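Local atomic coordinates of omega transaminase (Pseudomonas sp., PDB entry 5LHA), a protein that probably transfers amino groups from amine donors to keto acceptors, using pyridoxal phosphate, which is bound here in its aminated pyridoxamine form. Residues A[132-136]-A[147-151]; A[411-416]-A[452-457]. All coordinates share one frame; numbering follows the deposited sequence.

Contact 1: residues A[132-136]-A[147-151]; sequences LKMAR and RTRFL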
loop_
_atom_site.group_PDB
_atom_site.type_symbol
_atom_site.label_atom_id
_atom_site.label_comp_id
_atom_site.label_asym_id
_atom_site.label_seq_id
_atom_site.Cartn_x
_atom_site.Cartn_y
_atom_site.Cartn_z
ATOM N N LEU A 132 10.543 -13.285 4.089
ATOM C CA LEU A 132 9.864 -12.008 4.307
ATOM C C LEU A 132 8.663 -12.154 5.230
ATOM O O LEU A 132 8.529 -11.409 6.198
ATOM C CB LEU A 132 9.434 -11.413 2.969
ATOM C CG LEU A 132 10.611 -11.081 2.056
ATOM C CD1 LEU A 132 10.136 -10.591 0.696
ATOM C CD2 LEU A 132 11.523 -10.047 2.731
ATOM N N LYS A 133 7.777 -13.108 4.946
ATOM C CA LYS A 133 6.570 -13.292 5.754
ATOM C C LYS A 133 6.899 -13.779 7.164
ATOM O O LYS A 133 6.241 -13.381 8.133
ATOM C CB LYS A 133 5.643 -14.292 5.064
ATOM C CG LYS A 133 4.964 -13.771 3.813
ATOM C CD LYS A 133 4.052 -14.832 3.203
ATOM C CE LYS A 133 2.830 -15.101 4.060
ATOM N NZ LYS A 133 2.213 -16.428 3.744
ATOM N N MET A 134 7.900 -14.653 7.302
ATOM C CA MET A 134 8.244 -15.166 8.626
ATOM C C MET A 134 9.007 -14.140 9.448
ATOM O O MET A 134 8.915 -14.154 10.679
ATOM C CB MET A 134 9.081 -16.442 8.514
ATOM C CG MET A 134 8.352 -17.613 7.883
ATOM S SD MET A 134 6.723 -17.941 8.583
ATOM C CE MET A 134 7.200 -18.373 10.258
ATOM N N ALA A 135 9.769 -13.260 8.795
ATOM C CA ALA A 135 10.345 -12.117 9.499
ATOM C C ALA A 135 9.248 -11.255 10.111
ATOM O O ALA A 135 9.369 -10.800 11.255
ATOM C CB ALA A 135 11.221 -11.292 8.552
ATOM N N ARG A 136 8.168 -11.027 9.356
ATOM C CA ARG A 136 6.996 -10.343 9.897
ATOM C C ARG A 136 6.432 -11.080 11.105
ATOM O O ARG A 136 6.052 -10.449 12.097
ATOM C CB ARG A 136 5.913 -10.199 8.819
ATOM C CG ARG A 136 6.251 -9.268 7.649
ATOM C CD ARG A 136 5.875 -7.836 7.980
ATOM N NE ARG A 136 6.030 -6.904 6.858
ATOM C CZ ARG A 136 5.058 -6.498 6.047
ATOM N NH1 ARG A 136 3.809 -6.921 6.195
ATOM N NH2 ARG A 136 5.350 -5.646 5.084
ATOM N N ARG A 147 7.187 -3.391 13.405
ATOM C CA ARG A 147 8.354 -3.785 12.617
ATOM C C ARG A 147 7.896 -4.453 11.321
ATOM O O ARG A 147 7.671 -5.663 11.270
ATOM C CB ARG A 147 9.237 -4.705 13.451
ATOM C CG ARG A 147 9.817 -4.031 14.695
ATOM C CD ARG A 147 11.236 -3.591 14.415
ATOM N NE ARG A 147 12.042 -3.444 15.616
ATOM C CZ ARG A 147 13.362 -3.293 15.607
ATOM N NH1 ARG A 147 14.029 -3.284 14.460
ATOM N NH2 ARG A 147 14.017 -3.153 16.745
ATOM N N THR A 148 7.769 -3.661 10.249
ATOM C CA THR A 148 7.151 -4.157 9.021
ATOM C C THR A 148 7.962 -3.918 7.740
ATOM O O THR A 148 7.822 -4.657 6.759
ATOM C CB THR A 148 5.756 -3.521 8.911
ATOM O OG1 THR A 148 5.009 -4.115 7.841
ATOM C CG2 THR A 148 5.869 -2.038 8.689
ATOM N N ARG A 149 8.795 -2.885 7.724
ATOM C CA ARG A 149 9.497 -2.492 6.514
ATOM C C ARG A 149 10.710 -3.383 6.246
ATOM O O ARG A 149 11.279 -3.998 7.150
ATOM C CB ARG A 149 9.914 -1.031 6.628
ATOM C CG ARG A 149 8.731 -0.069 6.690
ATOM C CD ARG A 149 9.242 1.303 7.053
ATOM N NE ARG A 149 8.189 2.310 7.097
ATOM C CZ ARG A 149 8.315 3.492 7.692
ATOM N NH1 ARG A 149 9.431 3.794 8.346
ATOM N NH2 ARG A 149 7.309 4.356 7.670
ATOM N N PHE A 150 11.122 -3.420 4.978
ATOM C CA PHE A 150 12.250 -4.231 4.536
ATOM C C PHE A 150 13.257 -3.348 3.807
ATOM O O PHE A 150 12.871 -2.453 3.053
ATOM C CB PHE A 150 11.808 -5.374 3.591
ATOM C CG PHE A 150 10.840 -6.370 4.205
ATOM C CD1 PHE A 150 11.182 -7.101 5.324
ATOM C CD2 PHE A 150 9.608 -6.613 3.613
ATOM C CE1 PHE A 150 10.293 -8.032 5.868
ATOM C CE2 PHE A 150 8.725 -7.539 4.146
ATOM C CZ PHE A 150 9.069 -8.249 5.279
ATOM N N LEU A 151 14.546 -3.600 4.023
ATOM C CA LEU A 151 15.608 -2.942 3.277
ATOM C C LEU A 151 16.278 -3.933 2.331
ATOM O O LEU A 151 16.429 -5.112 2.654
ATOM C CB LEU A 151 16.670 -2.354 4.216
ATOM C CG LEU A 151 16.232 -1.366 5.305
ATOM C CD1 LEU A 151 17.410 -0.922 6.183
ATOM C CD2 LEU A 151 15.528 -0.152 4.720
#

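Contact 2: residues A[411-416]-A[452-457]; sequences RIADEA and AAFARC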
loop_
_atom_site.group_PDB
_atom_site.type_symbol
_atom_site.label_atom_id
_atom_site.label_comp_id
_atom_site.label_asym_id
_atom_site.label_seq_id
_atom_site.Cartn_x
_atom_site.Cartn_y
_atom_site.Cartn_z
ATOM N N ARG A 411 25.606 -11.379 -29.209
ATOM C CA ARG A 411 26.412 -11.812 -30.347
ATOM C C ARG A 411 27.743 -12.383 -29.884
ATOM O O ARG A 411 28.208 -13.404 -30.411
ATOM C CB ARG A 411 26.640 -10.654 -31.317
ATOM C CG ARG A 411 25.446 -10.343 -32.192
ATOM C CD ARG A 411 25.830 -9.490 -33.383
ATOM N NE ARG A 411 26.568 -8.281 -33.017
ATOM C CZ ARG A 411 26.003 -7.111 -32.725
ATOM N NH1 ARG A 411 24.682 -6.986 -32.739
ATOM N NH2 ARG A 411 26.759 -6.063 -32.419
ATOM N N ILE A 412 28.376 -11.727 -28.908
ATOM C CA ILE A 412 29.581 -12.275 -28.295
ATOM C C ILE A 412 29.277 -13.630 -27.669
ATOM O O ILE A 412 30.045 -14.588 -27.818
ATOM C CB ILE A 412 30.148 -11.275 -27.270
ATOM C CG1 ILE A 412 30.711 -10.052 -27.993
ATOM C CG2 ILE A 412 31.198 -11.926 -26.398
ATOM C CD1 ILE A 412 30.828 -8.817 -27.117
ATOM N N ALA A 413 28.139 -13.734 -26.981
ATOM C CA ALA A 413 27.743 -14.998 -26.378
ATOM C C ALA A 413 27.592 -16.092 -27.426
ATOM O O ALA A 413 28.053 -17.221 -27.221
ATOM C CB ALA A 413 26.438 -14.818 -25.605
ATOM N N ASP A 414 26.954 -15.779 -28.558
ATOM C CA ASP A 414 26.785 -16.793 -29.593
ATOM C C ASP A 414 28.130 -17.282 -30.105
ATOM O O ASP A 414 28.337 -18.493 -30.264
ATOM C CB ASP A 414 25.937 -16.253 -30.744
ATOM C CG ASP A 414 24.496 -16.033 -30.350
ATOM O OD1 ASP A 414 24.175 -16.217 -29.158
ATOM O OD2 ASP A 414 23.679 -15.685 -31.233
ATOM N N GLU A 415 29.073 -16.361 -30.333
ATOM C CA GLU A 415 30.359 -16.761 -30.893
ATOM C C GLU A 415 31.148 -17.597 -29.894
ATOM O O GLU A 415 31.871 -18.523 -30.283
ATOM C CB GLU A 415 31.158 -15.534 -31.331
ATOM C CG GLU A 415 32.394 -15.904 -32.122
ATOM C CD GLU A 415 32.066 -16.470 -33.499
ATOM O OE1 GLU A 415 30.905 -16.342 -33.949
ATOM O OE2 GLU A 415 32.959 -17.098 -34.109
ATOM N N ALA A 416 31.039 -17.268 -28.604
ATOM C CA ALA A 416 31.585 -18.127 -27.559
ATOM C C ALA A 416 31.007 -19.536 -27.635
ATOM O O ALA A 416 31.733 -20.520 -27.461
ATOM C CB ALA A 416 31.315 -17.512 -26.185
ATOM N N ALA A 452 38.196 -15.835 -28.462
ATOM C CA ALA A 452 37.709 -15.958 -29.833
ATOM C C ALA A 452 36.469 -15.103 -30.070
ATOM O O ALA A 452 36.348 -14.448 -31.113
ATOM C CB ALA A 452 37.415 -17.423 -30.152
ATOM N N ALA A 453 35.537 -15.096 -29.112
ATOM C CA ALA A 453 34.293 -14.351 -29.292
ATOM C C ALA A 453 34.547 -12.852 -29.398
ATOM O O ALA A 453 33.884 -12.157 -30.177
ATOM C CB ALA A 453 33.328 -14.666 -28.152
ATOM N N PHE A 454 35.480 -12.328 -28.597
ATOM C CA PHE A 454 35.783 -10.902 -28.658
ATOM C C PHE A 454 36.618 -10.545 -29.874
ATOM O O PHE A 454 36.525 -9.417 -30.366
ATOM C CB PHE A 454 36.499 -10.452 -27.387
ATOM C CG PHE A 454 35.591 -10.315 -26.220
ATOM C CD1 PHE A 454 34.779 -9.202 -26.090
ATOM C CD2 PHE A 454 35.523 -11.306 -25.266
ATOM C CE1 PHE A 454 33.932 -9.080 -25.022
ATOM C CE2 PHE A 454 34.676 -11.191 -24.201
ATOM C CZ PHE A 454 33.881 -10.080 -24.075
ATOM N N ALA A 455 37.453 -11.469 -30.360
ATOM C CA ALA A 455 38.126 -11.235 -31.633
ATOM C C ALA A 455 37.110 -11.124 -32.759
ATOM O O ALA A 455 37.264 -10.308 -33.674
ATOM C CB ALA A 455 39.127 -12.354 -31.922
ATOM N N ARG A 456 36.051 -11.926 -32.687
ATOM C CA ARG A 456 34.993 -11.905 -33.682
ATOM C C ARG A 456 34.079 -10.698 -33.498
ATOM O O ARG A 456 33.903 -9.894 -34.423
ATOM C CB ARG A 456 34.201 -13.209 -33.593
ATOM C CG ARG A 456 33.214 -13.433 -34.704
ATOM C CD ARG A 456 33.899 -13.379 -36.041
ATOM N NE ARG A 456 33.094 -14.000 -37.081
ATOM C CZ ARG A 456 33.401 -15.153 -37.666
ATOM N NH1 ARG A 456 34.503 -15.803 -37.309
ATOM N NH2 ARG A 456 32.613 -15.645 -38.616
ATOM N N CYS A 457 33.506 -10.542 -32.302
ATOM C CA CYS A 457 32.408 -9.607 -32.086
ATOM C C CYS A 457 32.717 -8.521 -31.061
ATOM O O CYS A 457 31.800 -7.813 -30.634
ATOM C CB CYS A 457 31.154 -10.379 -31.666
ATOM S SG CYS A 457 30.729 -11.741 -32.783
#

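Contact 1: residues A[132-136]-A[147-151]
The guanidinium group of R136 reaches from helix 124-141 to the backbone of T148, at the entrance to strand 149-153, and clasps its carbonyl oxygen with two N-H groups. NE makes the stronger bond, 2.9 Å from R136 NE to T148 O; it lies in the carbonyl plane on a lone pair, although the N-H···O angle is a bent 135° and the oxygen sits somewhat out of the guanidinium plane. From R136 NH2 to T148 O the distance is 3.1 Å, and this bond is weak. A bend at chi2 (-87°) turns the arginine chain off the helix surface toward that oxygen. The hydroxyl of T148 plays a different part: OG1 stands over the face of the guanidinium, 3.0 Å from R136 CZ, where no N-H points at it. NH1 is satisfied across the subunit interface by the carbonyl oxygens of H177 and Q179 of the second subunit.

Next to the arginine, the ring of F150 lies between a methyl group and a carbonyl oxygen: L132 CD2, a CH-pi contact 3.7 Å from the F150 ring centroid and almost exactly on the ring normal, and T148 O over the opposite face. R136 NE approaches F150 CZ obliquely at 3.7 Å, with guanidinium and ring planes only 13° apart. A135 CB closes on the edge, 4.3 Å from F150 CE1. The carbonyl oxygen of L132 touches F150 CZ at 3.3 Å, but is also the helical acceptor for R136 N. R147 turns away and gives its N-H groups to the carbonyl oxygens of H257 and I225.

One buried arginine thus ties the start of strand 149-153, next to the edge strand 184-187 of the large-domain sheet, to the second subunit, its positive charge probably offset in part by three backbone carbonyls.

Contact 2: residues A[411-416]-A[452-457]
Two helices of the C-terminal part of the chain, 408-418 and 440-457, pack through a partly buried contact on one side of the sheet that holds strands 387-393 and 421-426. Their short segments cross at 130°, with axes 8.1 Å apart, and alanine makes the approach possible: A453 CB lies 3.3 Å from I412 O and 4.0 Å from A416 CB. On the buried side I412 does most of the work. Its CG2 stands over the face of the F454 ring, displaced toward the rim, while CD1 meets F454 CE1 at 3.8 Å and CG1 rests against C457 CB at 3.7 Å.

E415 is a knob in the hole formed by A452, A453, R456 and C457. With CG anti to the backbone N (chi1 -171°) and a bend at chi2, its chain runs across R456, bringing E415 CD to 3.5 Å from R456 CG. The salt bridge between E415 OE2 and R456 NH1 is long, 3.8 Å, the oxygen lying over the guanidinium face with no N-H aimed at it; the stronger partner of the carboxylate is R418, whose NH1 forms a salt bridge with E415 OE1. Cutting E415 back to an alanine is likely to open a gap over A453 and to leave R456 and R418 without their carboxylate mate. L392 of strand 387-393 lies against both I412 and F454, while V423 of strand 421-426 meets A416, seating the helix pair on the sheet.

How the contacts relate
Contact 1 is complete well before the chain reaches contact 2, and both belong to the class-III aminotransferase part of the chain. The two flank the middle of the subunit from opposing sides, with about 44 Å between their centres and about 31 Å between nearest atoms, and share no helix or strand. The 132-136/147-151 contact belongs to the seven-stranded sheet of the large domain in this fold-type I enzyme, with the L132 side chain about 10 Å from bound PMP, and lies against a second subunit. The 411-416/452-457 contact instead joins helices on the other sheet, in the C-terminal region, where no other chain touches its segments. Contact 1 thus connects the cofactor-binding sheet with the subunit interface, while contact 2 holds two helices together within one chain.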